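Local coordinates for increased sodium tolerance protein 1 (Saccharomyces cerevisiae, PDB 3GGY) that acts late in multivesicular-body cargo sorting by regulating recruitment of the ATPase Vps4 to ESCRT-III, and is represented here by its ESCRT-III-like N-terminal domain, at residues 78-83 and 103-108; 10-15 and 130-135. One frame throughout, in Å; residues are numbered along the deposited sequence.

Contact 1: residues 78-83 and 103-108; sequences ELLLAR and DGINEA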
ATOM      1  N   GLU A  78      11.548   3.005   5.905  1.00 14.87           N
ATOM      2  CA  GLU A  78      13.000   3.123   5.843  1.00 18.87           C
ATOM      3  C   GLU A  78      13.426   4.555   6.137  1.00 19.83           C
ATOM      4  O   GLU A  78      14.439   4.785   6.804  1.00 19.67           O
ATOM      5  CB  GLU A  78      13.500   2.666   4.471  1.00 19.64           C
ATOM      6  CG  GLU A  78      13.107   1.226   4.172  1.00 24.00           C
ATOM      7  CD  GLU A  78      13.597   0.736   2.827  1.00 28.17           C
ATOM      8  OE1 GLU A  78      13.445   1.476   1.834  1.00 31.26           O
ATOM      9  OE2 GLU A  78      14.121  -0.396   2.760  1.00 32.85           O
ATOM     10  N   LEU A  79      12.638   5.512   5.658  1.00 19.80           N
ATOM     11  CA  LEU A  79      12.924   6.926   5.882  1.00 18.92           C
ATOM     12  C   LEU A  79      12.904   7.225   7.375  1.00 20.43           C
ATOM     13  O   LEU A  79      13.854   7.795   7.921  1.00 20.79           O
ATOM     14  CB  LEU A  79      11.888   7.790   5.156  1.00 19.40           C
ATOM     15  CG  LEU A  79      11.994   9.312   5.304  1.00 19.24           C
ATOM     16  CD1 LEU A  79      11.196   9.977   4.201  1.00 20.97           C
ATOM     17  CD2 LEU A  79      11.493   9.755   6.670  1.00 21.44           C
ATOM     18  N   LEU A  80      11.818   6.836   8.037  1.00 18.77           N
ATOM     19  CA  LEU A  80      11.674   7.058   9.469  1.00 19.47           C
ATOM     20  C   LEU A  80      12.746   6.320  10.266  1.00 20.17           C
ATOM     21  O   LEU A  80      13.217   6.814  11.291  1.00 19.69           O
ATOM     22  CB  LEU A  80      10.291   6.598   9.937  1.00 19.60           C
ATOM     23  CG  LEU A  80       9.104   7.387   9.386  1.00 19.57           C
ATOM     24  CD1 LEU A  80       7.801   6.771   9.886  1.00 18.21           C
ATOM     25  CD2 LEU A  80       9.214   8.841   9.830  1.00 19.48           C
ATOM     26  N   LEU A  81      13.123   5.136   9.797  1.00 19.37           N
ATOM     27  CA  LEU A  81      14.130   4.343  10.492  1.00 20.62           C
ATOM     28  C   LEU A  81      15.468   5.062  10.530  1.00 22.29           C
ATOM     29  O   LEU A  81      16.177   5.018  11.538  1.00 23.05           O
ATOM     30  CB  LEU A  81      14.309   2.986   9.811  1.00 21.18           C
ATOM     31  CG  LEU A  81      15.348   2.063  10.462  1.00 22.07           C
ATOM     32  CD1 LEU A  81      14.949   1.780  11.905  1.00 21.87           C
ATOM     33  CD2 LEU A  81      15.451   0.763   9.673  1.00 21.50           C
ATOM     34  N   ALA A  82      15.806   5.727   9.433  1.00 23.57           N
ATOM     35  CA  ALA A  82      17.068   6.452   9.337  1.00 27.58           C
ATOM     36  C   ALA A  82      17.065   7.764  10.117  1.00 29.16           C
ATOM     37  O   ALA A  82      18.126   8.320  10.411  1.00 29.96           O
ATOM     38  CB  ALA A  82      17.400   6.720   7.877  1.00 27.10           C
ATOM     39  N   ARG A  83      15.876   8.253  10.458  1.00 29.07           N
ATOM     40  CA  ARG A  83      15.741   9.510  11.189  1.00 30.73           C
ATOM     41  C   ARG A  83      15.117   9.315  12.571  1.00 30.68           C
ATOM     42  O   ARG A  83      14.568  10.255  13.148  1.00 30.00           O
ATOM     43  CB  ARG A  83      14.885  10.490  10.379  1.00 32.66           C
ATOM     44  CG  ARG A  83      15.367  10.713   8.949  1.00 35.70           C
ATOM     45  CD  ARG A  83      14.424  11.628   8.181  1.00 40.01           C
ATOM     46  NE  ARG A  83      14.841  11.845   6.795  1.00 42.72           N
ATOM     47  CZ  ARG A  83      15.794  12.691   6.413  1.00 43.87           C
ATOM     48  NH1 ARG A  83      16.448  13.420   7.311  1.00 43.46           N
ATOM     49  NH2 ARG A  83      16.092  12.816   5.126  1.00 46.12           N
ATOM     50  N   ASP A 103      12.316  16.962   5.876  1.00 32.85           N
ATOM     51  CA  ASP A 103      12.943  15.647   5.965  1.00 29.22           C
ATOM     52  C   ASP A 103      11.965  14.517   5.622  1.00 27.56           C
ATOM     53  O   ASP A 103      12.303  13.337   5.729  1.00 24.54           O
ATOM     54  CB  ASP A 103      13.516  15.428   7.369  1.00 30.31           C
ATOM     55  CG  ASP A 103      12.537  15.797   8.466  1.00 31.68           C
ATOM     56  OD1 ASP A 103      11.341  15.455   8.345  1.00 30.62           O
ATOM     57  OD2 ASP A 103      12.962  16.424   9.459  1.00 31.82           O
ATOM     58  N   GLY A 104      10.752  14.890   5.223  1.00 25.27           N
ATOM     59  CA  GLY A 104       9.742  13.912   4.843  1.00 22.98           C
ATOM     60  C   GLY A 104       9.109  13.103   5.960  1.00 20.29           C
ATOM     61  O   GLY A 104       8.315  12.191   5.698  1.00 19.42           O
ATOM     62  N   ILE A 105       9.439  13.427   7.203  1.00 17.70           N
ATOM     63  CA  ILE A 105       8.895  12.695   8.339  1.00 17.00           C
ATOM     64  C   ILE A 105       7.387  12.881   8.492  1.00 16.88           C
ATOM     65  O   ILE A 105       6.656  11.908   8.680  1.00 15.57           O
ATOM     66  CB  ILE A 105       9.611  13.100   9.646  1.00 18.04           C
ATOM     67  CG1 ILE A 105      11.080  12.672   9.567  1.00 19.54           C
ATOM     68  CG2 ILE A 105       8.928  12.461  10.851  1.00 18.82           C
ATOM     69  CD1 ILE A 105      11.924  13.086  10.760  1.00 21.51           C
ATOM     70  N   ASN A 106       6.920  14.121   8.400  1.00 15.88           N
ATOM     71  CA  ASN A 106       5.485  14.398   8.536  1.00 13.76           C
ATOM     72  C   ASN A 106       4.664  13.483   7.630  1.00 13.97           C
ATOM     73  O   ASN A 106       3.743  12.792   8.077  1.00 13.40           O
ATOM     74  CB  ASN A 106       5.194  15.857   8.177  1.00 13.50           C
ATOM     75  CG  ASN A 106       3.748  16.244   8.434  1.00 12.10           C
ATOM     76  OD1 ASN A 106       3.235  16.063   9.536  1.00 14.63           O
ATOM     77  ND2 ASN A 106       3.089  16.790   7.420  1.00 14.06           N
ATOM     78  N   GLU A 107       5.017  13.493   6.352  1.00 12.23           N
ATOM     79  CA  GLU A 107       4.363  12.697   5.329  1.00 14.09           C
ATOM     80  C   GLU A 107       4.475  11.196   5.591  1.00 13.73           C
ATOM     81  O   GLU A 107       3.498  10.459   5.465  1.00 11.66           O
ATOM     82  CB  GLU A 107       5.001  13.036   3.984  1.00 19.10           C
ATOM     83  CG  GLU A 107       4.412  12.334   2.795  1.00 21.07           C
ATOM     84  CD  GLU A 107       5.131  12.715   1.521  1.00 24.24           C
ATOM     85  OE1 GLU A 107       5.285  13.932   1.270  1.00 27.36           O
ATOM     86  OE2 GLU A 107       5.536  11.806   0.773  1.00 23.46           O
ATOM     87  N   ALA A 108       5.673  10.748   5.952  1.00 12.89           N
ATOM     88  CA  ALA A 108       5.907   9.333   6.204  1.00 13.01           C
ATOM     89  C   ALA A 108       5.099   8.754   7.366  1.00 12.44           C
ATOM     90  O   ALA A 108       4.459   7.713   7.220  1.00 11.59           O
ATOM     91  CB  ALA A 108       7.395   9.088   6.436  1.00 13.51           C
TER

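Contact 2: residues 10-15 and 130-135; sequences IKLKTC and DLMAWK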
ATOM      1  N   ILE A  10      13.921   3.077  21.213  1.00 30.55           N
ATOM      2  CA  ILE A  10      14.205   1.664  21.000  1.00 30.70           C
ATOM      3  C   ILE A  10      12.958   0.927  20.531  1.00 30.84           C
ATOM      4  O   ILE A  10      13.025   0.096  19.621  1.00 30.72           O
ATOM      5  CB  ILE A  10      14.744   1.004  22.287  1.00 29.79           C
ATOM      6  CG1 ILE A  10      16.079   1.646  22.671  1.00 29.81           C
ATOM      7  CG2 ILE A  10      14.915  -0.490  22.075  1.00 31.33           C
ATOM      8  CD1 ILE A  10      16.677   1.121  23.957  1.00 29.32           C
ATOM      9  N   LYS A  11      11.819   1.231  21.146  1.00 30.28           N
ATOM     10  CA  LYS A  11      10.571   0.589  20.761  1.00 29.65           C
ATOM     11  C   LYS A  11      10.202   0.972  19.330  1.00 29.46           C
ATOM     12  O   LYS A  11       9.676   0.151  18.580  1.00 28.71           O
ATOM     13  CB  LYS A  11       9.440   0.992  21.711  1.00 31.12           C
ATOM     14  CG  LYS A  11       9.661   0.566  23.154  1.00 34.23           C
ATOM     15  CD  LYS A  11       8.376   0.663  23.971  1.00 37.29           C
ATOM     16  CE  LYS A  11       7.815   2.074  23.971  1.00 39.02           C
ATOM     17  NZ  LYS A  11       8.768   3.053  24.563  1.00 42.38           N
ATOM     18  N   LEU A  12      10.484   2.218  18.957  1.00 27.65           N
ATOM     19  CA  LEU A  12      10.177   2.693  17.609  1.00 26.50           C
ATOM     20  C   LEU A  12      11.077   2.001  16.589  1.00 26.87           C
ATOM     21  O   LEU A  12      10.614   1.564  15.532  1.00 24.87           O
ATOM     22  CB  LEU A  12      10.358   4.213  17.520  1.00 25.39           C
ATOM     23  CG  LEU A  12      10.101   4.869  16.157  1.00 25.28           C
ATOM     24  CD1 LEU A  12       8.670   4.602  15.709  1.00 22.43           C
ATOM     25  CD2 LEU A  12      10.356   6.366  16.254  1.00 27.35           C
ATOM     26  N   LYS A  13      12.362   1.893  16.912  1.00 24.87           N
ATOM     27  CA  LYS A  13      13.308   1.247  16.013  1.00 25.64           C
ATOM     28  C   LYS A  13      12.878  -0.192  15.770  1.00 23.71           C
ATOM     29  O   LYS A  13      12.845  -0.652  14.629  1.00 23.12           O
ATOM     30  CB  LYS A  13      14.718   1.270  16.608  1.00 27.03           C
ATOM     31  CG  LYS A  13      15.771   0.641  15.704  1.00 30.62           C
ATOM     32  CD  LYS A  13      17.172   0.751  16.300  1.00 33.00           C
ATOM     33  CE  LYS A  13      17.298  -0.047  17.591  1.00 36.42           C
ATOM     34  NZ  LYS A  13      18.668   0.044  18.178  1.00 38.16           N
ATOM     35  N   THR A  14      12.547  -0.893  16.850  1.00 24.12           N
ATOM     36  CA  THR A  14      12.109  -2.282  16.772  1.00 25.25           C
ATOM     37  C   THR A  14      10.869  -2.395  15.894  1.00 24.72           C
ATOM     38  O   THR A  14      10.758  -3.296  15.060  1.00 23.43           O
ATOM     39  CB  THR A  14      11.752  -2.840  18.166  1.00 27.84           C
ATOM     40  OG1 THR A  14      12.902  -2.784  19.016  1.00 30.88           O
ATOM     41  CG2 THR A  14      11.278  -4.282  18.060  1.00 28.95           C
ATOM     42  N   CYS A  15       9.934  -1.475  16.099  1.00 22.27           N
ATOM     43  CA  CYS A  15       8.691  -1.459  15.342  1.00 20.41           C
ATOM     44  C   CYS A  15       8.930  -1.240  13.852  1.00 18.04           C
ATOM     45  O   CYS A  15       8.435  -1.998  13.018  1.00 16.43           O
ATOM     46  CB  CYS A  15       7.768  -0.363  15.881  1.00 21.55           C
ATOM     47  SG  CYS A  15       6.199  -0.215  14.988  1.00 22.64           S
ATOM     48  N   ASP A 130       0.067   3.695  18.106  1.00 17.19           N
ATOM     49  CA  ASP A 130       0.168   3.726  19.560  1.00 19.15           C
ATOM     50  C   ASP A 130       1.369   4.549  20.022  1.00 18.24           C
ATOM     51  O   ASP A 130       1.265   5.342  20.960  1.00 17.32           O
ATOM     52  CB  ASP A 130       0.267   2.305  20.124  1.00 21.86           C
ATOM     53  CG  ASP A 130      -0.981   1.483  19.860  1.00 26.67           C
ATOM     54  OD1 ASP A 130      -2.093   2.051  19.902  1.00 30.17           O
ATOM     55  OD2 ASP A 130      -0.855   0.262  19.627  1.00 30.62           O
ATOM     56  N   LEU A 131       2.507   4.361  19.366  1.00 17.28           N
ATOM     57  CA  LEU A 131       3.713   5.099  19.729  1.00 17.77           C
ATOM     58  C   LEU A 131       3.573   6.600  19.504  1.00 17.86           C
ATOM     59  O   LEU A 131       3.994   7.393  20.348  1.00 17.91           O
ATOM     60  CB  LEU A 131       4.913   4.583  18.935  1.00 18.16           C
ATOM     61  CG  LEU A 131       5.448   3.205  19.322  1.00 19.78           C
ATOM     62  CD1 LEU A 131       6.505   2.765  18.318  1.00 23.23           C
ATOM     63  CD2 LEU A 131       6.030   3.258  20.728  1.00 22.62           C
ATOM     64  N   MET A 132       2.983   6.988  18.374  1.00 14.78           N
ATOM     65  CA  MET A 132       2.823   8.408  18.059  1.00 14.30           C
ATOM     66  C   MET A 132       1.723   9.088  18.864  1.00 14.26           C
ATOM     67  O   MET A 132       1.783  10.295  19.103  1.00 14.67           O
ATOM     68  CB  MET A 132       2.578   8.606  16.559  1.00 15.56           C
ATOM     69  CG  MET A 132       3.742   8.163  15.681  1.00 13.89           C
ATOM     70  SD  MET A 132       5.356   8.759  16.274  1.00 21.81           S
ATOM     71  CE  MET A 132       5.938   7.295  17.112  1.00 24.34           C
ATOM     72  N   ALA A 133       0.720   8.319  19.278  1.00 13.67           N
ATOM     73  CA  ALA A 133      -0.359   8.869  20.090  1.00 15.08           C
ATOM     74  C   ALA A 133       0.241   9.264  21.439  1.00 15.54           C
ATOM     75  O   ALA A 133      -0.202  10.219  22.075  1.00 16.95           O
ATOM     76  CB  ALA A 133      -1.460   7.833  20.285  1.00 15.54           C
ATOM     77  N   TRP A 134       1.255   8.522  21.869  1.00 17.25           N
ATOM     78  CA  TRP A 134       1.925   8.807  23.133  1.00 18.57           C
ATOM     79  C   TRP A 134       2.954   9.925  22.975  1.00 18.15           C
ATOM     80  O   TRP A 134       3.021  10.848  23.795  1.00 17.64           O
ATOM     81  CB  TRP A 134       2.639   7.553  23.651  1.00 21.25           C
ATOM     82  CG  TRP A 134       3.443   7.818  24.886  1.00 26.13           C
ATOM     83  CD1 TRP A 134       2.977   7.885  26.171  1.00 27.07           C
ATOM     84  CD2 TRP A 134       4.837   8.134  24.948  1.00 28.82           C
ATOM     85  NE1 TRP A 134       3.997   8.228  27.026  1.00 30.39           N
ATOM     86  CE2 TRP A 134       5.152   8.387  26.302  1.00 29.34           C
ATOM     87  CE3 TRP A 134       5.855   8.231  23.989  1.00 28.13           C
ATOM     88  CZ2 TRP A 134       6.441   8.733  26.724  1.00 30.30           C
ATOM     89  CZ3 TRP A 134       7.140   8.575  24.407  1.00 30.04           C
ATOM     90  CH2 TRP A 134       7.420   8.820  25.764  1.00 30.94           C
ATOM     91  N   LYS A 135       3.754   9.833  21.916  1.00 17.69           N
ATOM     92  CA  LYS A 135       4.810  10.802  21.638  1.00 17.11           C
ATOM     93  C   LYS A 135       4.276  12.202  21.362  1.00 19.47           C
ATOM     94  O   LYS A 135       4.780  13.187  21.902  1.00 19.83           O
ATOM     95  CB  LYS A 135       5.648  10.326  20.448  1.00 19.24           C
ATOM     96  CG  LYS A 135       6.903  11.138  20.208  1.00 20.56           C
ATOM     97  CD  LYS A 135       7.846  11.025  21.393  1.00 24.54           C
ATOM     98  CE  LYS A 135       9.108  11.847  21.178  1.00 27.39           C
ATOM     99  NZ  LYS A 135      10.038  11.733  22.333  1.00 33.06           N
TER

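Contact 1: residues 78-83 and 103-108
Leu80 meets Ile105 and Ala108 where the C-terminal end of helix 50-82, one arm of the long helical hairpin of this ESCRT-III-like domain, receives the first turn of helix 105-115. The two longer side chains approach at a slant, methyl against methyl, with Leu80 CD2 3.8 Å from Ile105 CG2. Leu80 CG also rests on Ala108 CB, at 3.8 Å; a side chain of a single methyl lets the leucine come close to the second helix. Leu80 packs as well on Leu16 of helix 8-46, the other arm of the hairpin. Leu79, its CG anti to the backbone N (chi1 178°), sends both methyls forward over the backbone turn that starts helix 105-115, Leu79 CD2 lying 3.8 Å from Asp103 O. Arg83 reaches across the same turn as an extended chain. Arg83 CD passes 3.8 Å from Ile105 CG1, and the guanidinium lies with one face over Asp103 CB and O. NE is near that carbonyl, but the angle is too poor for a hydrogen bond. With an alanine in place of Arg83, the reach from CG to the guanidinium is lost, and this flank of Ile105 and the Asp103 carbonyl are likely to lose the chain laid over them. The Asp103 carboxylate, its plane 37° from that of the guanidinium, turns elsewhere: OD2 bonds to His100 ND1, while Asp103 OD1 closes an Asx turn over Gly104, accepting from Ile105 N at 3.0 Å on its anti side, 16° out of the carboxylate plane.

Contact 2: residues 10-15 and 130-135
Leu131 pushes its CD1 methyl against the backbone of helix 8-46, reaching Leu12 CA at 3.7 Å and, with little more separation, Leu12 CD1 at 3.9 Å. One turn further along, Cys15 CB lies 4.2 Å from Leu131 CD1, so that a single branch of Leu131 is received by two residues of one helix face. The other branch serves a different neighbour: Leu131 CD2 lies 3.9 Å from Lys11 CE. Two successive bends, at chi3 and chi4 (-59° and -61°), carry the lysine chain past the leucine, with CE against it and NZ bonded to Ile6 O. Met132 comes at Leu12 from another direction, the two side chains crossing at about a right angle, with Met132 CE 4.1 Å from Leu12 CD1. These meetings illustrate how nearly antiparallel helices of a helical bundle pack through carbon-to-carbon contacts: no hydrogen bond crosses between the segments, whose short axes come within 11.2 Å, their N-to-C directions 154° apart. Further out, Phe8 touches both Leu131 and Met132, and Leu128, one turn before Met132, packs on Leu12 and Cys15. Met132, its chain bent at chi2 and chi3 in keeping with the way its CE comes nearer to Leu12, is also bordered by Ile109 and Ile113 of helix 105-115 and by Phe140 of helix 138-147.

The centres of the two contacts lie about 13 Å apart, on the same side of the chain's centre, near one end of the elongated domain. Along the chain the order is 10-15, 78-83, 103-108 and 130-135, so contact 1 falls wholly between the two halves of contact 2. Helices 8-46 and 50-82 are consecutive, as are 105-115 and 125-135: each contact joins one helix of the first pair to one of the second. They meet directly, Leu81 CD1 packing 4.1 Å from Lys13 CG. Ile109 ties them further, touching Leu80 of contact 1 and Met132 of contact 2. Together they pack later, shorter helices onto this end of the hairpin.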